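Local coordinates for protein TRAP dicarboxylate transporter, DctP subunit (Ochrobactrum anthropi, PDB 4P47) that probably serves as the periplasmic solute-binding subunit of a TRAP transporter, capturing a small organic solute and presenting it to the membrane permease, at residues E49-L54 and Q262-A267; M90-A95 and Q240-S245; A107-F112 and R234-P239; D121-G126 and A329-V334; A145-G150 and E266-Q271. All coordinates share one frame; numbering follows the deposited sequence.

Interaction 1 (E49-L54 and Q262-A267); sequences EKFAEL and QAAVEA
Phe51 swings CG to the far side from its backbone N (chi1 173°), while Leu54 sets CG opposite its own carbonyl carbon (chi1 -67°), and both side chains thereby reach the same flank of helix 254-288. The pair exemplifies antiparallel helix-helix packing in a periplasmic binding-protein fold. The axes of the two short segments run at 143° to each other and approach to 8.7 Å, a closeness that suits the small alanines of the second helix. Phe51 meets that helix with a ring edge instead of a face: its CD1 lies 3.7 Å from Ala263 CB, and the backbone N of Ala264 sits at the rim in the ring plane. Nearer its root, Phe51 CB rests 4.0 Å from Ala267 CB. Phe34 and Val65 also pack on Phe51, which carries the contact into the central sheet. Cutting Phe51 back to an alanine would remove the ring, and would probably open a gap beside Ala263 and Ala264 and leave Phe34 without this aromatic neighbour. Lys50 touches only through its aliphatic part, CG standing 4.2 Å from Ala267 CB, before bends at chi2 and chi3 lead the chain away to a cation-pi contact with Tyr270. Leu54 finishes the seam. Its CB packs 3.8 Å from Ala263 CB, and its methyl groups lie across the extended side chain of Glu266, an apolar branch against a carboxylate at the exposed margin. There Leu54 CD1 approaches Glu266 CD to 3.6 Å, and Leu54 CD2 is 3.7 Å from both Glu266 OE1 and Glu266 OE2.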
# COMPACT_ATOMS: atom_id res chain seq x y z
N GLU A 49 17.30 0.36 3.84
CA GLU A 49 18.76 0.47 3.78
C GLU A 49 19.20 1.91 3.56
O GLU A 49 20.15 2.38 4.18
CB GLU A 49 19.32 -0.43 2.67
CG GLU A 49 19.18 -1.90 2.99
CD GLU A 49 19.37 -2.82 1.80
OE1 GLU A 49 19.31 -2.34 0.65
OE2 GLU A 49 19.57 -4.03 2.04
N LYS A 50 18.49 2.63 2.69
CA LYS A 50 18.76 4.04 2.49
C LYS A 50 18.53 4.83 3.78
O LYS A 50 19.36 5.67 4.17
CB LYS A 50 17.91 4.61 1.35
CG LYS A 50 18.09 6.11 1.08
CD LYS A 50 19.49 6.51 0.68
CE LYS A 50 19.90 5.87 -0.59
NZ LYS A 50 21.19 6.48 -1.03
N PHE A 51 17.39 4.58 4.43
CA PHE A 51 17.09 5.19 5.72
C PHE A 51 18.23 4.97 6.72
O PHE A 51 18.72 5.90 7.36
CB PHE A 51 15.76 4.65 6.26
CG PHE A 51 15.45 5.11 7.65
CD1 PHE A 51 14.90 6.39 7.88
CD2 PHE A 51 15.72 4.32 8.75
CE1 PHE A 51 14.63 6.82 9.16
CE2 PHE A 51 15.44 4.76 10.02
CZ PHE A 51 14.89 6.02 10.22
N ALA A 52 18.64 3.71 6.87
CA ALA A 52 19.69 3.37 7.84
C ALA A 52 20.99 4.12 7.53
O ALA A 52 21.66 4.61 8.43
CB ALA A 52 19.94 1.86 7.83
N GLU A 53 21.35 4.20 6.26
CA GLU A 53 22.59 4.86 5.87
C GLU A 53 22.53 6.36 6.13
O GLU A 53 23.50 6.96 6.60
CB GLU A 53 22.89 4.59 4.41
CG GLU A 53 24.13 5.31 3.89
CD GLU A 53 25.44 4.98 4.63
OE1 GLU A 53 25.57 3.87 5.21
OE2 GLU A 53 26.36 5.84 4.65
N LEU A 54 21.38 6.96 5.84
CA LEU A 54 21.21 8.39 6.09
C LEU A 54 21.27 8.69 7.58
O LEU A 54 21.86 9.68 8.00
CB LEU A 54 19.89 8.87 5.50
CG LEU A 54 19.84 8.85 3.97
CD1 LEU A 54 18.42 9.22 3.51
CD2 LEU A 54 20.87 9.80 3.39
N GLN A 262 14.37 13.62 8.89
CA GLN A 262 15.02 13.94 7.62
C GLN A 262 15.27 12.68 6.81
O GLN A 262 15.03 12.62 5.60
CB GLN A 262 16.35 14.67 7.86
CG GLN A 262 16.19 16.06 8.42
CD GLN A 262 17.48 16.61 8.98
OE1 GLN A 262 18.55 16.09 8.72
NE2 GLN A 262 17.37 17.69 9.74
N ALA A 263 15.78 11.65 7.49
CA ALA A 263 16.10 10.40 6.82
C ALA A 263 14.83 9.71 6.30
O ALA A 263 14.84 9.13 5.22
CB ALA A 263 16.88 9.49 7.76
N ALA A 264 13.75 9.77 7.08
CA ALA A 264 12.52 9.12 6.64
C ALA A 264 11.96 9.74 5.37
O ALA A 264 11.50 9.02 4.47
CB ALA A 264 11.48 9.18 7.73
N VAL A 265 11.99 11.06 5.26
CA VAL A 265 11.41 11.71 4.08
C VAL A 265 12.35 11.65 2.88
O VAL A 265 11.89 11.53 1.75
CB VAL A 265 10.93 13.17 4.35
CG1 VAL A 265 9.85 13.17 5.40
CG2 VAL A 265 12.06 14.09 4.74
N GLU A 266 13.67 11.73 3.10
CA GLU A 266 14.61 11.56 2.03
C GLU A 266 14.53 10.11 1.51
O GLU A 266 14.48 9.87 0.30
CB GLU A 266 16.04 11.95 2.46
CG GLU A 266 17.04 11.86 1.31
CD GLU A 266 18.45 12.27 1.67
OE1 GLU A 266 18.69 12.75 2.80
OE2 GLU A 266 19.33 12.05 0.82
N ALA A 267 14.48 9.13 2.41
CA ALA A 267 14.38 7.74 1.99
C ALA A 267 13.06 7.48 1.26
O ALA A 267 13.02 6.68 0.34
CB ALA A 267 14.54 6.79 3.16

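Interaction 2 (M90-A95 and Q240-S245); sequences MTVMNA and QIVMIS
Thr91 with Met243 and Met93 with Ile241 form the hydrogen-bonded pairs of two antiparallel strands, and Met90 with Ile244, Val92 with Val242 and Asn94 with Gln240 are the non-hydrogen-bonded pairs of the same ladder. Its shortest rungs include Met243 N to Thr91 O at 2.9 Å, an almost linear bond. On the face carrying Met90, Val92, Val242 and Ile244 the side chains that meet are mostly apolar. Met90 is straight as far as SD and then bends at chi3 (65°), which turns CE back onto Val242 CG1 at 3.5 Å, while Met90 CG leans on Ile244 CG1 at 3.7 Å. Beside them, Val92 CG2 meets Val242 CG2 at 3.7 Å. On the other face the methyl CE of Met243 is shared, lying 3.9 Å from both Thr91 CG2 and Met93 CE. The hydroxyl of Thr91 turns to Ala35 O on the neighbouring strand. At the end of the ladder Gln240 NE2 donates to Asn94 OD1 over 2.8 Å at 175°. The oxygen lies in the amide plane of Gln240, yet the donor stands above the carbonyl plane of Asn94, the two amides being turned 68° apart. Gln240 OE1 is bonded by Gln44 NE2. A leucine in place of Gln240 would lack both polar ends, and is likely to leave Asn94 OD1 and Gln44 NE2 without these partners and the Asn94 amide freer to turn. The strands of this lobe run in the order 63-68, 30-35, 90-94, 229-245, 141-156, with 229-245 against the other four, the order familiar from type 2 periplasmic binding proteins.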
# COMPACT_ATOMS: atom_id res chain seq x y z
N MET A 90 11.05 0.55 15.33
CA MET A 90 10.50 1.03 14.05
C MET A 90 9.96 -0.10 13.20
O MET A 90 10.41 -1.23 13.27
CB MET A 90 11.56 1.78 13.22
CG MET A 90 11.84 3.20 13.71
SD MET A 90 12.94 4.17 12.64
CE MET A 90 11.88 4.27 11.19
N THR A 91 8.99 0.24 12.36
CA THR A 91 8.52 -0.69 11.35
C THR A 91 7.93 0.11 10.19
O THR A 91 7.68 1.33 10.30
CB THR A 91 7.50 -1.69 11.90
OG1 THR A 91 7.31 -2.76 10.98
CG2 THR A 91 6.17 -1.03 12.17
N VAL A 92 7.74 -0.57 9.07
CA VAL A 92 7.03 -0.04 7.93
C VAL A 92 6.06 -1.11 7.43
O VAL A 92 6.41 -2.28 7.36
CB VAL A 92 8.02 0.45 6.82
CG1 VAL A 92 8.98 -0.67 6.39
CG2 VAL A 92 7.26 1.04 5.65
N MET A 93 4.82 -0.73 7.17
CA MET A 93 3.81 -1.72 6.74
C MET A 93 2.68 -1.01 6.03
O MET A 93 2.54 0.20 6.12
CB MET A 93 3.22 -2.48 7.93
CG MET A 93 2.39 -1.59 8.85
SD MET A 93 1.74 -2.47 10.31
CE MET A 93 3.26 -2.62 11.20
N ASN A 94 1.84 -1.78 5.35
CA ASN A 94 0.68 -1.21 4.68
C ASN A 94 -0.16 -0.43 5.68
O ASN A 94 -0.53 -0.94 6.75
CB ASN A 94 -0.16 -2.32 4.03
CG ASN A 94 0.49 -2.88 2.77
OD1 ASN A 94 1.48 -2.37 2.26
ND2 ASN A 94 -0.06 -3.97 2.27
N ALA A 95 -0.50 0.81 5.32
CA ALA A 95 -1.15 1.68 6.28
C ALA A 95 -2.57 1.25 6.65
O ALA A 95 -3.05 1.56 7.73
CB ALA A 95 -1.15 3.12 5.77
N GLN A 240 2.54 2.48 2.33
CA GLN A 240 3.06 1.99 3.59
C GLN A 240 3.32 3.16 4.50
O GLN A 240 3.56 4.30 4.04
CB GLN A 240 4.30 1.17 3.39
CG GLN A 240 4.02 -0.01 2.48
CD GLN A 240 4.88 -1.18 2.79
OE1 GLN A 240 6.09 -1.05 3.00
NE2 GLN A 240 4.27 -2.36 2.82
N ILE A 241 3.18 2.96 5.79
CA ILE A 241 3.52 4.00 6.75
C ILE A 241 4.73 3.53 7.55
O ILE A 241 4.81 2.39 8.03
CB ILE A 241 2.33 4.37 7.65
CG1 ILE A 241 2.71 5.51 8.58
CG2 ILE A 241 1.82 3.16 8.42
CD1 ILE A 241 1.52 6.12 9.31
N VAL A 242 5.71 4.43 7.66
CA VAL A 242 6.88 4.23 8.50
C VAL A 242 6.58 4.81 9.86
O VAL A 242 6.20 5.99 9.97
CB VAL A 242 8.10 4.94 7.90
CG1 VAL A 242 9.34 4.74 8.78
CG2 VAL A 242 8.37 4.47 6.46
N MET A 243 6.71 3.99 10.89
CA MET A 243 6.38 4.36 12.25
C MET A 243 7.51 4.10 13.21
O MET A 243 8.36 3.22 13.00
CB MET A 243 5.17 3.56 12.73
CG MET A 243 3.89 3.91 12.00
SD MET A 243 2.47 2.82 12.36
CE MET A 243 3.08 1.26 11.68
N ILE A 244 7.49 4.85 14.30
CA ILE A 244 8.40 4.66 15.40
C ILE A 244 7.60 4.60 16.71
O ILE A 244 6.58 5.27 16.85
CB ILE A 244 9.51 5.76 15.36
CG1 ILE A 244 10.60 5.48 16.40
CG2 ILE A 244 8.94 7.17 15.54
CD1 ILE A 244 11.87 6.23 16.10
N SER A 245 8.06 3.77 17.63
CA SER A 245 7.43 3.60 18.94
C SER A 245 7.40 4.94 19.70
O SER A 245 8.42 5.59 19.85
CB SER A 245 8.20 2.55 19.74
OG SER A 245 7.81 2.52 21.11

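Interaction 3 (A107-F112 and R234-P239); sequences AVDLPF and RHQYNP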
# COMPACT_ATOMS: atom_id res chain seq x y z
N ALA A 107 -9.60 4.59 5.43
CA ALA A 107 -9.73 5.42 4.23
C ALA A 107 -8.70 5.04 3.16
O ALA A 107 -8.97 5.16 1.97
CB ALA A 107 -9.63 6.92 4.57
N VAL A 108 -7.50 4.60 3.55
CA VAL A 108 -6.48 4.32 2.53
C VAL A 108 -6.78 3.06 1.74
O VAL A 108 -6.19 2.84 0.69
CB VAL A 108 -5.04 4.23 3.10
CG1 VAL A 108 -4.69 5.48 3.90
CG2 VAL A 108 -4.81 2.97 3.92
N ASP A 109 -7.70 2.24 2.22
CA ASP A 109 -8.14 1.05 1.50
C ASP A 109 -9.34 1.30 0.57
O ASP A 109 -9.78 0.39 -0.12
CB ASP A 109 -8.52 -0.05 2.49
CG ASP A 109 -7.31 -0.72 3.14
OD1 ASP A 109 -6.20 -0.69 2.56
OD2 ASP A 109 -7.49 -1.34 4.20
N LEU A 110 -9.90 2.51 0.55
CA LEU A 110 -11.08 2.77 -0.29
C LEU A 110 -10.71 2.63 -1.76
O LEU A 110 -9.59 2.90 -2.16
CB LEU A 110 -11.66 4.16 0.01
CG LEU A 110 -12.24 4.34 1.42
CD1 LEU A 110 -12.57 5.81 1.68
CD2 LEU A 110 -13.47 3.47 1.68
N PRO A 111 -11.67 2.20 -2.57
CA PRO A 111 -11.33 1.91 -3.97
C PRO A 111 -11.17 3.07 -4.95
O PRO A 111 -11.82 4.13 -4.85
CB PRO A 111 -12.45 0.97 -4.44
CG PRO A 111 -13.56 1.14 -3.47
CD PRO A 111 -12.99 1.68 -2.17
N PHE A 112 -10.31 2.83 -5.93
CA PHE A 112 -10.11 3.71 -7.07
C PHE A 112 -9.75 5.15 -6.69
O PHE A 112 -10.11 6.11 -7.39
CB PHE A 112 -11.35 3.70 -7.99
CG PHE A 112 -11.73 2.33 -8.47
CD1 PHE A 112 -10.94 1.64 -9.39
CD2 PHE A 112 -12.88 1.70 -8.01
CE1 PHE A 112 -11.29 0.39 -9.83
CE2 PHE A 112 -13.23 0.45 -8.47
CZ PHE A 112 -12.43 -0.22 -9.38
N ARG A 234 -6.12 -1.05 -10.75
CA ARG A 234 -5.75 -0.11 -9.70
C ARG A 234 -6.93 0.10 -8.73
O ARG A 234 -7.22 1.21 -8.28
CB ARG A 234 -5.23 1.21 -10.29
CG ARG A 234 -3.98 1.02 -11.13
CD ARG A 234 -3.31 2.34 -11.46
NE ARG A 234 -2.12 2.12 -12.29
CZ ARG A 234 -2.12 2.13 -13.61
NH1 ARG A 234 -3.23 2.37 -14.29
NH2 ARG A 234 -0.99 1.91 -14.26
N HIS A 235 -7.60 -0.98 -8.38
CA HIS A 235 -8.83 -0.88 -7.60
C HIS A 235 -8.56 -0.40 -6.19
O HIS A 235 -9.47 0.14 -5.56
CB HIS A 235 -9.64 -2.18 -7.62
CG HIS A 235 -8.87 -3.38 -7.17
ND1 HIS A 235 -8.19 -4.17 -8.06
CD2 HIS A 235 -8.66 -3.91 -5.95
CE1 HIS A 235 -7.58 -5.14 -7.40
NE2 HIS A 235 -7.85 -5.01 -6.12
N GLN A 236 -7.36 -0.66 -5.68
CA GLN A 236 -6.91 -0.08 -4.43
C GLN A 236 -5.43 0.26 -4.60
O GLN A 236 -4.77 -0.21 -5.52
CB GLN A 236 -7.05 -1.06 -3.29
CG GLN A 236 -8.49 -1.34 -2.90
CD GLN A 236 -8.56 -2.54 -2.01
OE1 GLN A 236 -8.30 -3.68 -2.45
NE2 GLN A 236 -8.86 -2.32 -0.75
N TYR A 237 -4.94 1.11 -3.71
CA TYR A 237 -3.54 1.49 -3.65
C TYR A 237 -3.09 1.25 -2.23
O TYR A 237 -3.76 1.68 -1.31
CB TYR A 237 -3.34 2.96 -3.98
CG TYR A 237 -1.89 3.40 -3.87
CD1 TYR A 237 -0.97 3.09 -4.86
CD2 TYR A 237 -1.44 4.13 -2.78
CE1 TYR A 237 0.37 3.49 -4.76
CE2 TYR A 237 -0.13 4.54 -2.68
CZ TYR A 237 0.76 4.23 -3.67
OH TYR A 237 2.07 4.66 -3.55
N ASN A 238 -1.95 0.58 -2.06
CA ASN A 238 -1.37 0.30 -0.75
C ASN A 238 -0.17 1.22 -0.47
O ASN A 238 0.95 0.94 -0.92
CB ASN A 238 -0.88 -1.17 -0.63
CG ASN A 238 -2.00 -2.23 -0.65
OD1 ASN A 238 -1.76 -3.37 -1.06
ND2 ASN A 238 -3.16 -1.88 -0.15
N PRO A 239 -0.38 2.32 0.28
CA PRO A 239 0.75 3.07 0.81
C PRO A 239 1.25 2.36 2.04
O PRO A 239 0.46 1.68 2.71
CB PRO A 239 0.12 4.41 1.21
CG PRO A 239 -1.29 4.11 1.50
CD PRO A 239 -1.67 2.85 0.75
O HOH W 1 -6.91 2.32 -1.97
O HOH W 2 -4.31 0.50 1.18
O HOH W 3 -5.38 -3.12 1.28
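Phe112 slants across His235, its ring carbons CE1 and CZ meeting the histidine's CB, with CE1 and His235 CB 3.8 Å apart. One face of the phenyl ring is turned to His235 O, which lies over it but offset toward the rim. That same oxygen receives Phe112 N at 2.8 Å, from well above its carbonyl plane and off the lone pairs, so ring and amide of one residue both close on a single carbonyl. The imidazole itself points elsewhere, held through ND1 by Thr233 and through NE2 by Glu212. Gln236 approaches the loop with an extended chain, and its amide is aimed squarely: NE2 donates to Asp109 O at 2.9 Å and 167°, in the carbonyl plane and on a lone pair, with the oxygen also lying in the amide plane of Gln236. Asp109 and Asn238 face each other less directly, OD1 and ND2 being 4.2 Å apart, and two waters link them. One of these waters accepts from Asn238 ND2 and donates to Asp109 OD1, 2.9 Å in each case; the other also reaches Tyr237 O. A further water joins Tyr237 N, at 2.9 Å, to Val108 O and Leu110 O. Asn238 OD1 is taken by Arg152. The result is a partly water-mediated docking of the loop before helix 117-125 onto the long strand 229-245, a strand that in TRAP solute-binding proteins runs between the two lobes.

Interaction 4 (D121-G126 and A329-V334); sequences DKVMDG and AELKKV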
# COMPACT_ATOMS: atom_id res chain seq x y z
N ASP A 121 1.21 10.21 -4.16
CA ASP A 121 2.16 10.97 -3.37
C ASP A 121 1.57 12.31 -2.94
O ASP A 121 1.76 12.75 -1.81
CB ASP A 121 3.44 11.28 -4.17
CG ASP A 121 4.22 10.05 -4.54
OD1 ASP A 121 3.92 8.94 -4.04
OD2 ASP A 121 5.18 10.21 -5.35
N LYS A 122 0.90 12.98 -3.87
CA LYS A 122 0.32 14.29 -3.60
C LYS A 122 -0.65 14.19 -2.43
O LYS A 122 -0.63 15.01 -1.50
CB LYS A 122 -0.43 14.84 -4.82
CG LYS A 122 0.44 15.33 -5.97
CD LYS A 122 -0.42 15.54 -7.23
CE LYS A 122 0.13 16.64 -8.12
NZ LYS A 122 -0.57 16.69 -9.44
N VAL A 123 -1.50 13.19 -2.47
CA VAL A 123 -2.54 13.06 -1.46
C VAL A 123 -1.97 12.50 -0.15
O VAL A 123 -2.28 13.00 0.93
CB VAL A 123 -3.73 12.24 -1.99
CG1 VAL A 123 -4.78 12.05 -0.91
CG2 VAL A 123 -4.35 12.93 -3.19
N MET A 124 -1.10 11.50 -0.20
CA MET A 124 -0.57 10.95 1.06
C MET A 124 0.35 11.93 1.79
O MET A 124 0.39 11.97 3.02
CB MET A 124 0.18 9.63 0.84
CG MET A 124 -0.68 8.52 0.27
SD MET A 124 -2.23 8.21 1.16
CE MET A 124 -1.62 7.86 2.81
N ASP A 125 1.11 12.72 1.03
CA ASP A 125 2.07 13.66 1.63
C ASP A 125 1.42 14.98 2.04
O ASP A 125 2.04 15.78 2.73
CB ASP A 125 3.24 13.93 0.68
CG ASP A 125 4.07 12.69 0.40
OD1 ASP A 125 3.89 11.63 1.09
OD2 ASP A 125 4.89 12.76 -0.54
N GLY A 126 0.18 15.17 1.64
CA GLY A 126 -0.58 16.37 1.97
C GLY A 126 -1.48 16.19 3.19
O GLY A 126 -1.27 15.30 4.01
N ALA A 329 -12.23 15.97 -1.55
CA ALA A 329 -11.76 17.26 -2.08
C ALA A 329 -10.37 17.15 -2.71
O ALA A 329 -10.12 17.66 -3.82
CB ALA A 329 -11.76 18.31 -0.97
N GLU A 330 -9.44 16.50 -2.01
CA GLU A 330 -8.09 16.30 -2.55
C GLU A 330 -8.15 15.51 -3.87
O GLU A 330 -7.41 15.82 -4.80
CB GLU A 330 -7.20 15.60 -1.52
CG GLU A 330 -6.96 16.40 -0.22
CD GLU A 330 -6.07 17.62 -0.40
OE1 GLU A 330 -5.41 17.72 -1.46
OE2 GLU A 330 -6.02 18.47 0.52
N LEU A 331 -9.03 14.51 -3.95
CA LEU A 331 -9.17 13.71 -5.17
C LEU A 331 -9.76 14.50 -6.34
O LEU A 331 -9.32 14.33 -7.48
CB LEU A 331 -10.00 12.45 -4.90
CG LEU A 331 -9.36 11.51 -3.88
CD1 LEU A 331 -10.30 10.38 -3.54
CD2 LEU A 331 -8.03 10.98 -4.38
N LYS A 332 -10.75 15.35 -6.09
CA LYS A 332 -11.28 16.20 -7.15
C LYS A 332 -10.17 17.11 -7.70
O LYS A 332 -10.04 17.28 -8.92
CB LYS A 332 -12.46 17.04 -6.65
CG LYS A 332 -13.77 16.28 -6.60
CD LYS A 332 -14.94 17.19 -6.24
CE LYS A 332 -16.17 16.38 -5.86
NZ LYS A 332 -15.98 15.65 -4.56
N LYS A 333 -9.37 17.67 -6.80
CA LYS A 333 -8.26 18.52 -7.19
C LYS A 333 -7.26 17.78 -8.09
O LYS A 333 -6.89 18.25 -9.16
CB LYS A 333 -7.53 19.07 -5.95
CG LYS A 333 -6.33 19.94 -6.29
CD LYS A 333 -5.48 20.24 -5.06
CE LYS A 333 -4.69 19.03 -4.62
NZ LYS A 333 -3.48 19.42 -3.85
N VAL A 334 -6.81 16.61 -7.66
CA VAL A 334 -5.75 15.94 -8.40
C VAL A 334 -6.28 15.40 -9.72
O VAL A 334 -5.56 15.35 -10.72
CB VAL A 334 -5.06 14.82 -7.58
CG1 VAL A 334 -4.48 15.39 -6.30
CG2 VAL A 334 -6.01 13.67 -7.29
O HOH W 4 -2.77 16.88 -0.94
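Val123 is the centre of this contact, and its CG2 does all the touching: it lies 4.0 Å from Val334 CG1, 4.3 Å from Leu331 CD2 and 4.2 Å from Glu330 CB. Val123 and Val334 meet at about a right angle, branch against branch. Lys122 slides past Val334 in the opposite direction, laying CD 4.2 Å from Val334 CG1. One polar link accompanies the apolar ones, a water that donates to Lys122 O at 2.9 Å and to Glu330 OE1 at 2.8 Å. The two elements form an antiparallel helix pair, 151° between the directions of the segments, in which the late helix 321-336 leans on helix 117-125; the axes stay 10.3 Å apart, wide enough for branched side chains between them. Phe114 and Phe128 pack against Val123 from outside the pair, and Leu331 also reaches Leu113 and Phe114. Lys122 NZ is paired with Glu118 and Glu337, which probably helps to hold its aliphatic part along Val334, while Glu330 OE1 is joined by Lys333 NZ, at 3.5 Å, within its own helix. Behind helix 117-125, Asp121 and Asp125 form salt bridges to arginines of helix 254-288, Asp121 with Arg272 and Arg276, Asp125 with Arg272.

Interaction 5 (A145-G150 and E266-Q271); sequences AYWELG and EARDYQ
Gln271 offers its amide to the backbone of Glu148 as another strand would, one acceptor and one donor to the same residue. Glu148 N donates to Gln271 OE1 at 2.9 Å and 173°, and Gln271 NE2 returns a more bent bond (145°) to Glu148 O, also at 2.9 Å. A kink at chi2 (-83°) folds the glutamine side chain so that its amide faces this peptide, its plane nearly parallel to the indole of Trp147. Both ends of the amide and both backbone groups of Glu148 are thus satisfied inside the protein. Trp147 uses its polar atom more loosely: NE1 makes a weak hydrogen bond to Ala264 O, while CD1 packs 3.5 Å from Arg268 CB and CZ2 rests against Ala267 CB. The contact lays helix 254-288 along strand 141-156 of the central sheet, an alpha/beta layer of the binding-protein fold in which the backbone of Trp147 pairs with Gln240 on strand 229-245 and that of Glu148 turns to the helix. Further on, Leu149 and Gly150 both face Asn238 in a classic beta bulge, and the backbone angles of Gly150 themselves call for glycine. Arg268 grips Asp269 side-on, NE and NH2 both donating to the single atom OD1, NE at 3.0 Å. Its NH1 gives to a water 3.0 Å away, which also accepts from Tyr146 N at 3.0 Å, bridging helix and strand. The Tyr146 hydroxyl is bonded with Gly129 O. The carboxylate of Glu148 is shared out, OE1 to Tyr237 OH and Arg276, OE2 to Ser275 OG.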
# COMPACT_ATOMS: atom_id res chain seq x y z
N ALA A 145 6.51 8.95 7.80
CA ALA A 145 6.41 9.16 6.37
C ALA A 145 5.57 8.04 5.78
O ALA A 145 5.40 6.99 6.41
CB ALA A 145 7.79 9.18 5.71
N TYR A 146 5.05 8.28 4.59
CA TYR A 146 4.45 7.24 3.78
C TYR A 146 5.41 6.84 2.67
O TYR A 146 5.98 7.69 1.99
CB TYR A 146 3.12 7.70 3.18
CG TYR A 146 2.06 8.00 4.20
CD1 TYR A 146 1.32 6.98 4.76
CD2 TYR A 146 1.79 9.30 4.59
CE1 TYR A 146 0.35 7.23 5.71
CE2 TYR A 146 0.80 9.55 5.52
CZ TYR A 146 0.08 8.53 6.06
OH TYR A 146 -0.91 8.76 7.00
N TRP A 147 5.61 5.53 2.52
CA TRP A 147 6.38 4.97 1.42
C TRP A 147 5.39 4.18 0.54
O TRP A 147 4.18 4.20 0.80
CB TRP A 147 7.48 4.05 1.94
CG TRP A 147 8.61 4.70 2.71
CD1 TRP A 147 8.75 6.01 3.05
CD2 TRP A 147 9.74 4.03 3.23
NE1 TRP A 147 9.93 6.20 3.74
CE2 TRP A 147 10.55 4.98 3.87
CE3 TRP A 147 10.14 2.68 3.24
CZ2 TRP A 147 11.73 4.62 4.51
CZ3 TRP A 147 11.32 2.34 3.85
CH2 TRP A 147 12.09 3.29 4.49
N GLU A 148 5.88 3.52 -0.50
CA GLU A 148 4.98 2.84 -1.43
C GLU A 148 5.10 1.33 -1.34
O GLU A 148 6.21 0.81 -1.36
CB GLU A 148 5.29 3.26 -2.86
CG GLU A 148 4.48 2.49 -3.92
CD GLU A 148 4.54 3.16 -5.27
OE1 GLU A 148 3.69 4.03 -5.49
OE2 GLU A 148 5.43 2.79 -6.09
N LEU A 149 3.97 0.62 -1.28
CA LEU A 149 3.94 -0.78 -1.69
C LEU A 149 3.51 -0.84 -3.15
O LEU A 149 4.30 -1.19 -4.02
CB LEU A 149 3.04 -1.63 -0.78
CG LEU A 149 3.18 -3.14 -0.93
CD1 LEU A 149 2.53 -3.62 -2.20
CD2 LEU A 149 4.62 -3.61 -0.88
N GLY A 150 2.29 -0.42 -3.44
CA GLY A 150 1.87 -0.31 -4.82
C GLY A 150 0.38 -0.46 -5.04
O GLY A 150 -0.40 -0.66 -4.11
N GLU A 266 13.67 11.73 3.10
CA GLU A 266 14.61 11.56 2.03
C GLU A 266 14.53 10.11 1.51
O GLU A 266 14.48 9.87 0.30
CB GLU A 266 16.04 11.95 2.46
CG GLU A 266 17.04 11.86 1.31
CD GLU A 266 18.45 12.27 1.67
OE1 GLU A 266 18.69 12.75 2.80
OE2 GLU A 266 19.33 12.05 0.82
N ALA A 267 14.48 9.13 2.41
CA ALA A 267 14.38 7.74 1.99
C ALA A 267 13.06 7.48 1.26
O ALA A 267 13.02 6.68 0.34
CB ALA A 267 14.54 6.79 3.16
N ARG A 268 12.00 8.15 1.67
CA ARG A 268 10.71 8.04 1.01
C ARG A 268 10.80 8.29 -0.48
O ARG A 268 10.31 7.50 -1.29
CB ARG A 268 9.71 9.02 1.63
CG ARG A 268 8.42 9.20 0.85
CD ARG A 268 7.63 10.37 1.38
NE ARG A 268 8.21 11.63 0.91
CZ ARG A 268 7.90 12.82 1.38
NH1 ARG A 268 7.04 12.97 2.37
NH2 ARG A 268 8.49 13.89 0.86
N ASP A 269 11.40 9.42 -0.86
CA ASP A 269 11.40 9.80 -2.27
C ASP A 269 12.21 8.79 -3.07
O ASP A 269 11.84 8.40 -4.19
CB ASP A 269 12.00 11.19 -2.48
CG ASP A 269 11.21 12.28 -1.79
OD1 ASP A 269 10.06 12.04 -1.37
OD2 ASP A 269 11.78 13.40 -1.68
N TYR A 270 13.31 8.33 -2.49
CA TYR A 270 14.15 7.33 -3.11
C TYR A 270 13.43 5.99 -3.23
O TYR A 270 13.50 5.32 -4.27
CB TYR A 270 15.43 7.19 -2.26
CG TYR A 270 16.31 6.01 -2.55
CD1 TYR A 270 17.22 6.02 -3.60
CD2 TYR A 270 16.24 4.89 -1.76
CE1 TYR A 270 18.04 4.91 -3.85
CE2 TYR A 270 17.04 3.81 -1.99
CZ TYR A 270 17.93 3.81 -3.02
OH TYR A 270 18.71 2.69 -3.20
N GLN A 271 12.76 5.58 -2.16
CA GLN A 271 12.06 4.29 -2.12
C GLN A 271 10.98 4.24 -3.21
O GLN A 271 10.79 3.22 -3.88
CB GLN A 271 11.44 4.06 -0.74
CG GLN A 271 10.86 2.66 -0.55
CD GLN A 271 9.46 2.49 -1.11
OE1 GLN A 271 8.68 3.43 -1.18
NE2 GLN A 271 9.12 1.26 -1.48
O HOH W 5 5.11 11.01 3.47

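How the interactions relate
From the N terminus, interaction 1 opens first, at 49-54, and its return at 262-267 encloses interactions 2 and 3. Interaction 2 starts at 90-95 and closes at 240-245; interaction 3, from 107-112 to 234-239, is nested within it. Interaction 4 begins inside all three loops but closes near the C-terminal end, crossing them. Interaction 5 leaves 145-150 and ends where interaction 1 ends, sharing Glu266 and Ala267; it crosses interactions 2 and 3 and nests within interaction 4. Strand 229-245 joins interactions 2 and 3 and pairs with strand 141-156; helix 254-288 ties that strand to helix 43-58, helix 321-336 leans on helix 117-125, and Met124 of interaction 4 packs on Val108 and Pro239 of interaction 3.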